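Local coordinates for DUF1896 domain-containing protein (Porphyromonas gingivalis, PDB 2APL) that is of unknown function but folds as an elongated, all-helical chain belonging to a family of uncharacterised bacterial proteins, at residues Glu22-Met27 with Gln68-Ser73; Asp39-Ala44 with Ser60-Val65; Val79-Arg84 with Glu133-Ile138. All coordinates share one frame; numbering follows the deposited sequence.

Interaction 1 (Glu22-Met27 with Gln68-Ser73); sequences EHFPEM and QGLHFS
Phe24 inserts its ring between Leu70 and Ser73, so that both faces are covered from the loop 68-73. Leu70 CD2 sits 4.3 Å from the centroid of the Phe24 ring, 13° off the ring normal, a CH-pi contact. Over the opposite face Ser73 CB makes a second one, also 4.3 Å from that centroid but more oblique. The rim of the ring meets backbone oxygens: Phe24 CE2 lies 3.1 Å from Leu70 O, while Phe24 CZ is 3.2 Å from Phe72 O, which stands at the edge near the ring plane. With CG anti to its carbonyl carbon (chi1 -62°), the ring swings into this slot; a flat aromatic suits it because two faces and a rim serve three neighbours at once. Met27, present as selenomethionine, adds its SE, 4.2 Å from Leu70 CD2.

The polar part of the contact is one short bond. Ser73 OG, anti to its own backbone N (chi1 170°), donates to His23 O at 2.5 Å, in the carbonyl plane. That oxygen belongs to the last residue of helix 3-23, just where Phe24 leaves helical geometry. Farther out, Ser73 OG also accepts from Asp76 N, and Asp76 OD2 takes the hydrogen of His23 ND1; Tyr19 OH bonds to Leu70 O. Serine thus suits its place as a small residue able to donate and accept together. The arrangement is that of a serine N-cap: Ser73 starts helix 74-85 and ties it to the C-terminal end of helix 3-23.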
loop_
_atom_site.group_PDB
_atom_site.type_symbol
_atom_site.label_atom_id
_atom_site.label_comp_id
_atom_site.label_asym_id
_atom_site.label_seq_id
_atom_site.Cartn_x
_atom_site.Cartn_y
_atom_site.Cartn_z
ATOM N N GLU A 22 2.741 -4.274 -5.975
ATOM C CA GLU A 22 1.791 -3.384 -6.681
ATOM C C GLU A 22 1.505 -2.071 -5.939
ATOM O O GLU A 22 1.331 -1.050 -6.559
ATOM C CB GLU A 22 0.452 -4.106 -6.929
ATOM C CG GLU A 22 0.576 -5.334 -7.859
ATOM C CD GLU A 22 -0.705 -6.215 -7.891
ATOM O OE1 GLU A 22 -1.415 -6.305 -6.846
ATOM O OE2 GLU A 22 -0.980 -6.833 -8.959
ATOM N N HIS A 23 1.455 -2.126 -4.615
ATOM C CA HIS A 23 0.796 -1.089 -3.813
ATOM C C HIS A 23 1.774 -0.377 -2.863
ATOM O O HIS A 23 1.494 0.719 -2.374
ATOM C CB HIS A 23 -0.331 -1.716 -2.961
ATOM C CG HIS A 23 -1.462 -2.276 -3.773
ATOM N ND1 HIS A 23 -2.317 -1.481 -4.510
ATOM C CD2 HIS A 23 -1.842 -3.558 -4.011
ATOM C CE1 HIS A 23 -3.194 -2.247 -5.138
ATOM N NE2 HIS A 23 -2.923 -3.509 -4.859
ATOM N N PHE A 24 2.878 -1.059 -2.540
ATOM C CA PHE A 24 3.912 -0.512 -1.645
ATOM C C PHE A 24 5.293 -0.853 -2.194
ATOM O O PHE A 24 6.082 -1.551 -1.515
ATOM C CB PHE A 24 3.753 -1.099 -0.251
ATOM C CG PHE A 24 2.448 -0.776 0.394
ATOM C CD1 PHE A 24 2.327 0.328 1.256
ATOM C CD2 PHE A 24 1.338 -1.587 0.179
ATOM C CE1 PHE A 24 1.128 0.625 1.875
ATOM C CE2 PHE A 24 0.108 -1.296 0.848
ATOM C CZ PHE A 24 0.011 -0.205 1.689
ATOM N N PRO A 25 5.577 -0.414 -3.454
ATOM C CA PRO A 25 6.826 -0.851 -4.085
ATOM C C PRO A 25 8.019 -0.523 -3.198
ATOM O O PRO A 25 8.988 -1.258 -3.209
ATOM C CB PRO A 25 6.867 -0.093 -5.416
ATOM C CG PRO A 25 5.814 1.027 -5.286
ATOM C CD PRO A 25 4.779 0.451 -4.350
ATOM N N GLU A 26 7.916 0.535 -2.416
ATOM C CA GLU A 26 8.994 0.940 -1.520
ATOM C C GLU A 26 9.295 -0.043 -0.399
ATOM O O GLU A 26 10.426 -0.058 0.137
ATOM C CB GLU A 26 8.734 2.360 -0.931
ATOM C CG GLU A 26 7.522 2.482 0.040
ATOM C CD GLU A 26 6.136 2.520 -0.668
ATOM O OE1 GLU A 26 6.082 2.564 -1.934
ATOM O OE2 GLU A 26 5.105 2.486 0.059
HETATM N N MSE A 27 8.286 -0.844 -0.034
HETATM C CA MSE A 27 8.417 -1.924 0.960
HETATM C C MSE A 27 8.630 -3.299 0.359
HETATM O O MSE A 27 8.944 -4.231 1.075
HETATM C CB MSE A 27 7.144 -1.987 1.828
HETATM C CG MSE A 27 6.829 -0.647 2.542
HETATM SE SE MSE A 27 5.082 -0.943 3.470
HETATM C CE MSE A 27 5.365 0.386 4.762
ATOM N N GLN A 68 -3.325 -6.793 6.941
ATOM C CA GLN A 68 -3.608 -5.903 8.049
ATOM C C GLN A 68 -2.692 -4.651 8.065
ATOM O O GLN A 68 -1.475 -4.787 8.040
ATOM C CB GLN A 68 -3.417 -6.715 9.341
ATOM C CG GLN A 68 -2.891 -5.925 10.474
ATOM C CD GLN A 68 -3.975 -5.158 11.023
ATOM O OE1 GLN A 68 -5.100 -5.678 11.083
ATOM N NE2 GLN A 68 -3.713 -3.884 11.403
ATOM N N GLY A 69 -3.304 -3.462 8.144
ATOM C CA GLY A 69 -2.571 -2.163 8.198
ATOM C C GLY A 69 -1.937 -1.806 6.866
ATOM O O GLY A 69 -1.245 -0.812 6.761
ATOM N N LEU A 70 -2.161 -2.610 5.831
ATOM C CA LEU A 70 -1.637 -2.311 4.512
ATOM C C LEU A 70 -2.749 -1.963 3.511
ATOM O O LEU A 70 -2.525 -1.971 2.326
ATOM C CB LEU A 70 -0.828 -3.489 3.968
ATOM C CG LEU A 70 0.439 -3.875 4.750
ATOM C CD1 LEU A 70 0.903 -5.200 4.155
ATOM C CD2 LEU A 70 1.535 -2.751 4.642
ATOM N N HIS A 71 -3.943 -1.633 3.995
ATOM C CA HIS A 71 -5.031 -1.225 3.095
ATOM C C HIS A 71 -4.916 0.159 2.520
ATOM O O HIS A 71 -5.389 0.377 1.390
ATOM C CB HIS A 71 -6.393 -1.419 3.767
ATOM C CG HIS A 71 -6.695 -2.848 4.098
ATOM N ND1 HIS A 71 -7.890 -3.449 3.774
ATOM C CD2 HIS A 71 -5.947 -3.801 4.706
ATOM C CE1 HIS A 71 -7.861 -4.718 4.157
ATOM N NE2 HIS A 71 -6.693 -4.954 4.730
ATOM N N PHE A 72 -4.321 1.099 3.277
ATOM C CA PHE A 72 -4.103 2.436 2.734
ATOM C C PHE A 72 -2.677 2.577 2.187
ATOM O O PHE A 72 -1.682 2.249 2.868
ATOM C CB PHE A 72 -4.448 3.593 3.713
ATOM C CG PHE A 72 -4.307 4.973 3.075
ATOM C CD1 PHE A 72 -5.389 5.552 2.394
ATOM C CD2 PHE A 72 -3.082 5.609 3.063
ATOM C CE1 PHE A 72 -5.244 6.787 1.747
ATOM C CE2 PHE A 72 -2.901 6.824 2.410
ATOM C CZ PHE A 72 -3.991 7.441 1.774
ATOM N N SER A 73 -2.614 3.038 0.942
ATOM C CA SER A 73 -1.360 3.113 0.224
ATOM C C SER A 73 -1.122 4.568 -0.185
ATOM O O SER A 73 -1.868 5.130 -1.029
ATOM C CB SER A 73 -1.400 2.204 -1.002
ATOM O OG SER A 73 -0.273 2.440 -1.840
#

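Interaction 2 (Asp39-Ala44 with Ser60-Val65); sequences DEALTA and SMASEV
Val65 reaches across to helix 31-51 with both of its methyls, within an antiparallel helical hairpin formed by helices 31-51 and 55-67. The short segments run at 152° to each other, and their axes approach to 8.1 Å, a close spacing that small residues at the interface make possible.

From Val65 CB the side chain forks at once. CG1, anti to the backbone N of Val65 (chi1 175°), is turned toward the backbone around Glu40: it lies 3.9 Å from Glu40 O and 4.0 Å from Ala41 N, with Glu40 CB a little farther away. CG2, the other branch, meets Ala44 CB at 3.9 Å. A beta-branched valine is well suited here, since its two methyls branch at CB, close to the main chain, and straddle the helical turn from Glu40 to Ala44 without a long flexible stem.

One turn earlier on the same helix, Ala62 fits closely against Ala41. Their CA atoms are the nearest pair across the two segments, and each methyl approaches the partner's carbonyl oxygen: Ala62 CB is 3.3 Å from Ala41 O, and Ala41 CB is 3.5 Å from Ala62 O. Alanine suits both positions because a lone methyl lets the two backbones come this near. Ala44 completes the patch with its methyl beside Ala62 as well as Val65. Phe12 of helix 3-23 touches both Ala41 and Ala62, bringing a third helix to the small-residue interface.

Within helix 31-51, Asp39 O accepts two bonds from one residue: Thr43 N, at 3.0 Å from Asp39 O, and Thr43 OG1, at 3.2 Å, arrive from opposite faces of the carbonyl plane.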
loop_
_atom_site.group_PDB
_atom_site.type_symbol
_atom_site.label_atom_id
_atom_site.label_comp_id
_atom_site.label_asym_id
_atom_site.label_seq_id
_atom_site.Cartn_x
_atom_site.Cartn_y
_atom_site.Cartn_z
ATOM N N ASP A 39 4.833 -15.573 8.019
ATOM C CA ASP A 39 4.831 -16.417 9.210
ATOM C C ASP A 39 3.591 -16.174 10.090
ATOM O O ASP A 39 2.948 -17.140 10.526
ATOM C CB ASP A 39 6.081 -16.148 10.077
ATOM C CG ASP A 39 7.344 -16.842 9.558
ATOM O OD1 ASP A 39 7.257 -17.539 8.527
ATOM O OD2 ASP A 39 8.444 -16.703 10.201
ATOM N N GLU A 40 3.253 -14.898 10.343
ATOM C CA GLU A 40 2.031 -14.584 11.072
ATOM C C GLU A 40 0.752 -15.109 10.423
ATOM O O GLU A 40 -0.172 -15.552 11.152
ATOM C CB GLU A 40 1.824 -13.065 11.291
ATOM C CG GLU A 40 2.875 -12.378 12.050
ATOM C CD GLU A 40 2.659 -10.868 12.094
ATOM O OE1 GLU A 40 1.468 -10.359 12.127
ATOM O OE2 GLU A 40 3.715 -10.194 12.128
ATOM N N ALA A 41 0.625 -14.921 9.097
ATOM C CA ALA A 41 -0.540 -15.417 8.374
ATOM C C ALA A 41 -0.655 -16.957 8.471
ATOM O O ALA A 41 -1.733 -17.510 8.721
ATOM C CB ALA A 41 -0.487 -14.992 6.878
ATOM N N LEU A 42 0.465 -17.640 8.277
ATOM C CA LEU A 42 0.510 -19.073 8.513
ATOM C C LEU A 42 0.037 -19.540 9.891
ATOM O O LEU A 42 -0.766 -20.466 9.979
ATOM C CB LEU A 42 1.873 -19.663 8.179
ATOM C CG LEU A 42 1.908 -21.181 8.402
ATOM C CD1 LEU A 42 1.240 -21.954 7.264
ATOM C CD2 LEU A 42 3.355 -21.603 8.636
ATOM N N THR A 43 0.519 -18.918 10.958
ATOM C CA THR A 43 0.039 -19.201 12.304
ATOM C C THR A 43 -1.466 -19.018 12.424
ATOM O O THR A 43 -2.131 -19.832 13.105
ATOM C CB THR A 43 0.780 -18.278 13.353
ATOM O OG1 THR A 43 2.182 -18.552 13.251
ATOM C CG2 THR A 43 0.305 -18.491 14.792
ATOM N N ALA A 44 -2.002 -17.934 11.840
ATOM C CA ALA A 44 -3.451 -17.690 11.857
ATOM C C ALA A 44 -4.213 -18.830 11.137
ATOM O O ALA A 44 -5.253 -19.303 11.611
ATOM C CB ALA A 44 -3.795 -16.334 11.219
ATOM N N SER A 60 -9.015 -17.298 4.382
ATOM C CA SER A 60 -9.652 -15.985 4.349
ATOM C C SER A 60 -9.202 -15.154 5.548
ATOM O O SER A 60 -8.738 -14.030 5.402
ATOM C CB SER A 60 -11.168 -16.166 4.376
ATOM O OG SER A 60 -11.840 -14.917 4.330
HETATM N N MSE A 61 -9.313 -15.716 6.742
HETATM C CA MSE A 61 -8.886 -14.949 7.895
HETATM C C MSE A 61 -7.347 -14.756 7.968
HETATM O O MSE A 61 -6.898 -13.731 8.430
HETATM C CB MSE A 61 -9.515 -15.490 9.192
HETATM C CG MSE A 61 -8.828 -16.695 9.762
HETATM SE SE MSE A 61 -9.921 -17.372 11.324
HETATM C CE MSE A 61 -11.404 -18.303 10.274
ATOM N N ALA A 62 -6.560 -15.735 7.527
ATOM C CA ALA A 62 -5.104 -15.563 7.354
ATOM C C ALA A 62 -4.720 -14.433 6.355
ATOM O O ALA A 62 -3.730 -13.717 6.561
ATOM C CB ALA A 62 -4.463 -16.849 6.924
ATOM N N SER A 63 -5.490 -14.311 5.268
ATOM C CA SER A 63 -5.310 -13.231 4.322
ATOM C C SER A 63 -5.610 -11.869 4.940
ATOM O O SER A 63 -4.890 -10.917 4.641
ATOM C CB SER A 63 -6.138 -13.482 3.071
ATOM O OG SER A 63 -5.596 -14.649 2.461
ATOM N N GLU A 64 -6.616 -11.788 5.835
ATOM C CA GLU A 64 -6.914 -10.514 6.539
ATOM C C GLU A 64 -5.713 -10.130 7.410
ATOM O O GLU A 64 -5.342 -8.941 7.462
ATOM C CB GLU A 64 -8.178 -10.619 7.416
ATOM C CG GLU A 64 -9.365 -11.232 6.677
ATOM C CD GLU A 64 -10.455 -10.244 6.328
ATOM O OE1 GLU A 64 -10.113 -9.155 5.773
ATOM O OE2 GLU A 64 -11.657 -10.563 6.604
ATOM N N VAL A 65 -5.092 -11.150 8.046
ATOM C CA VAL A 65 -3.844 -10.998 8.821
ATOM C C VAL A 65 -2.673 -10.513 7.932
ATOM O O VAL A 65 -1.929 -9.547 8.257
ATOM C CB VAL A 65 -3.480 -12.340 9.566
ATOM C CG1 VAL A 65 -2.124 -12.251 10.267
ATOM C CG2 VAL A 65 -4.573 -12.589 10.713
#

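Interaction 3 (Val79-Arg84 with Glu133-Ile138); sequences VSVLER and ELTGTI
Two buried faces of helices 74-85 and 126-143 pack at a steep angle in an all-helical part of the chain; the short segments cross at -65° with their axes 10.1 Å apart. Val81 occupies the centre of the crossing. Its CG1 meets Thr135 OG1 at 3.5 Å and, alongside that, Ile138 CD1 at 3.9 Å. The other methyl, Val81 CG2, faces Leu134 CB at the longer distance of 4.4 Å. Because CG1 is anti to the backbone N (chi1 167°), the two branches divide between Leu134 on one hand and Thr135 and Ile138 on the other, for which a short, rigid valine is apt.

Ile138 is the second anchor. Its CG1 stands anti to the carbonyl carbon (chi1 -64°), and the extended chain beyond carries CD1 to two neighbours: besides Val81, it touches Leu82 CD2 at 3.9 Å. Leu82 and Ile138 cross at about a right angle, and Ile138 CG2 adds a flanking touch on Leu82 CD2. Leucine suits that spot since its side chain also touches Leu90 and, on helix 94-103, Pro95 and Leu102. Phe86 touches Val81, Thr135 and Ile138.

Thr135 brings the one polar side-chain atom to the contact, and its OG1 bonds to Tyr131 O one turn back in its own helix. The hydroxyl is thereby satisfied locally and can lie against the Val81 methyl. What joins the two helices here is therefore van der Waals and hydrophobic contact between branched side chains, with the one hydroxyl already bonded within its own helix.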
loop_
_atom_site.group_PDB
_atom_site.type_symbol
_atom_site.label_atom_id
_atom_site.label_comp_id
_atom_site.label_asym_id
_atom_site.label_seq_id
_atom_site.Cartn_x
_atom_site.Cartn_y
_atom_site.Cartn_z
ATOM N N VAL A 79 -0.530 8.193 -7.173
ATOM C CA VAL A 79 -0.779 7.760 -8.569
ATOM C C VAL A 79 -2.158 8.237 -9.021
ATOM O O VAL A 79 -2.313 8.781 -10.096
ATOM C CB VAL A 79 -0.618 6.214 -8.728
ATOM C CG1 VAL A 79 -1.227 5.728 -10.003
ATOM C CG2 VAL A 79 0.851 5.828 -8.677
ATOM N N SER A 80 -3.159 8.033 -8.170
ATOM C CA SER A 80 -4.537 8.449 -8.452
ATOM C C SER A 80 -4.694 9.982 -8.579
ATOM O O SER A 80 -5.335 10.486 -9.519
ATOM C CB SER A 80 -5.476 7.887 -7.366
ATOM O OG SER A 80 -6.790 8.420 -7.498
ATOM N N VAL A 81 -4.115 10.717 -7.643
ATOM C CA VAL A 81 -4.105 12.171 -7.734
ATOM C C VAL A 81 -3.525 12.597 -9.066
ATOM O O VAL A 81 -4.126 13.426 -9.766
ATOM C CB VAL A 81 -3.383 12.872 -6.571
ATOM C CG1 VAL A 81 -3.118 14.389 -6.903
ATOM C CG2 VAL A 81 -4.204 12.778 -5.351
ATOM N N LEU A 82 -2.363 12.049 -9.407
ATOM C CA LEU A 82 -1.676 12.368 -10.695
ATOM C C LEU A 82 -2.457 11.991 -11.943
ATOM O O LEU A 82 -2.476 12.781 -12.922
ATOM C CB LEU A 82 -0.235 11.794 -10.744
ATOM C CG LEU A 82 0.806 12.328 -9.706
ATOM C CD1 LEU A 82 1.956 11.324 -9.627
ATOM C CD2 LEU A 82 1.304 13.740 -10.048
ATOM N N GLU A 83 -3.130 10.829 -11.914
ATOM C CA GLU A 83 -3.989 10.406 -13.019
ATOM C C GLU A 83 -5.280 11.206 -13.112
ATOM O O GLU A 83 -5.732 11.530 -14.217
ATOM C CB GLU A 83 -4.329 8.917 -12.911
ATOM C CG GLU A 83 -3.113 8.002 -12.869
ATOM C CD GLU A 83 -3.455 6.541 -12.903
ATOM O OE1 GLU A 83 -2.679 5.804 -13.545
ATOM O OE2 GLU A 83 -4.489 6.133 -12.320
ATOM N N ARG A 84 -5.896 11.533 -11.976
ATOM C CA ARG A 84 -7.206 12.203 -12.007
ATOM C C ARG A 84 -7.115 13.700 -12.231
ATOM O O ARG A 84 -7.990 14.295 -12.870
ATOM C CB ARG A 84 -7.991 11.935 -10.725
ATOM C CG ARG A 84 -8.650 10.546 -10.621
ATOM C CD ARG A 84 -9.227 10.419 -9.223
ATOM N NE ARG A 84 -10.227 9.367 -9.086
ATOM C CZ ARG A 84 -10.715 8.938 -7.920
ATOM N NH1 ARG A 84 -10.288 9.479 -6.770
ATOM N NH2 ARG A 84 -11.629 7.962 -7.901
ATOM N N GLU A 133 -5.459 18.245 -0.443
ATOM C CA GLU A 133 -4.232 18.888 0.021
ATOM C C GLU A 133 -3.071 18.434 -0.878
ATOM O O GLU A 133 -2.206 19.242 -1.245
ATOM C CB GLU A 133 -4.007 18.601 1.505
ATOM C CG GLU A 133 -2.940 19.383 2.136
ATOM C CD GLU A 133 -2.970 19.340 3.665
ATOM O OE1 GLU A 133 -3.759 18.566 4.290
ATOM O OE2 GLU A 133 -2.197 20.135 4.253
ATOM N N LEU A 134 -3.029 17.137 -1.199
ATOM C CA LEU A 134 -2.000 16.601 -2.124
ATOM C C LEU A 134 -2.041 17.242 -3.529
ATOM O O LEU A 134 -0.991 17.578 -4.107
ATOM C CB LEU A 134 -2.129 15.070 -2.242
ATOM C CG LEU A 134 -1.722 14.251 -1.001
ATOM C CD1 LEU A 134 -2.235 12.762 -1.214
ATOM C CD2 LEU A 134 -0.204 14.320 -0.662
ATOM N N THR A 135 -3.252 17.421 -4.064
ATOM C CA THR A 135 -3.459 18.089 -5.350
ATOM C C THR A 135 -2.849 19.511 -5.314
ATOM O O THR A 135 -2.046 19.878 -6.197
ATOM C CB THR A 135 -4.970 18.093 -5.724
ATOM O OG1 THR A 135 -5.482 16.733 -5.720
ATOM C CG2 THR A 135 -5.210 18.756 -7.090
ATOM N N GLY A 136 -3.177 20.267 -4.257
ATOM C CA GLY A 136 -2.656 21.605 -4.061
ATOM C C GLY A 136 -1.149 21.708 -3.951
ATOM O O GLY A 136 -0.527 22.643 -4.490
ATOM N N THR A 137 -0.561 20.750 -3.255
ATOM C CA THR A 137 0.876 20.634 -3.147
ATOM C C THR A 137 1.552 20.394 -4.510
ATOM O O THR A 137 2.551 21.044 -4.853
ATOM C CB THR A 137 1.246 19.497 -2.147
ATOM O OG1 THR A 137 0.701 19.835 -0.839
ATOM C CG2 THR A 137 2.766 19.297 -2.062
ATOM N N ILE A 138 1.041 19.443 -5.263
ATOM C CA ILE A 138 1.573 19.200 -6.610
ATOM C C ILE A 138 1.417 20.404 -7.540
ATOM O O ILE A 138 2.360 20.764 -8.274
ATOM C CB ILE A 138 0.993 17.878 -7.215
ATOM C CG1 ILE A 138 1.474 16.705 -6.337
ATOM C CG2 ILE A 138 1.449 17.645 -8.699
ATOM C CD1 ILE A 138 0.603 15.365 -6.556
#

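Along the chain, interaction 2 falls between the two segments of interaction 1, and interaction 3 follows once both are complete. Interaction 1 lies near the middle of the molecule, its centre about 17 Å from that of interaction 2 and about 18 Å from that of interaction 3. Those two sit on opposite sides of the chain's centre, about 34 Å apart between centres. Helices 3-23, 31-51 and 55-67 gather on one side, and helices 74-85 and 126-143 pack on the other. The loop 68-73 leads from helix 55-67 to helix 74-85, so interaction 1 lies where the chain passes from one helical group to the other, and interactions 2 and 3 are one apolar contact within each.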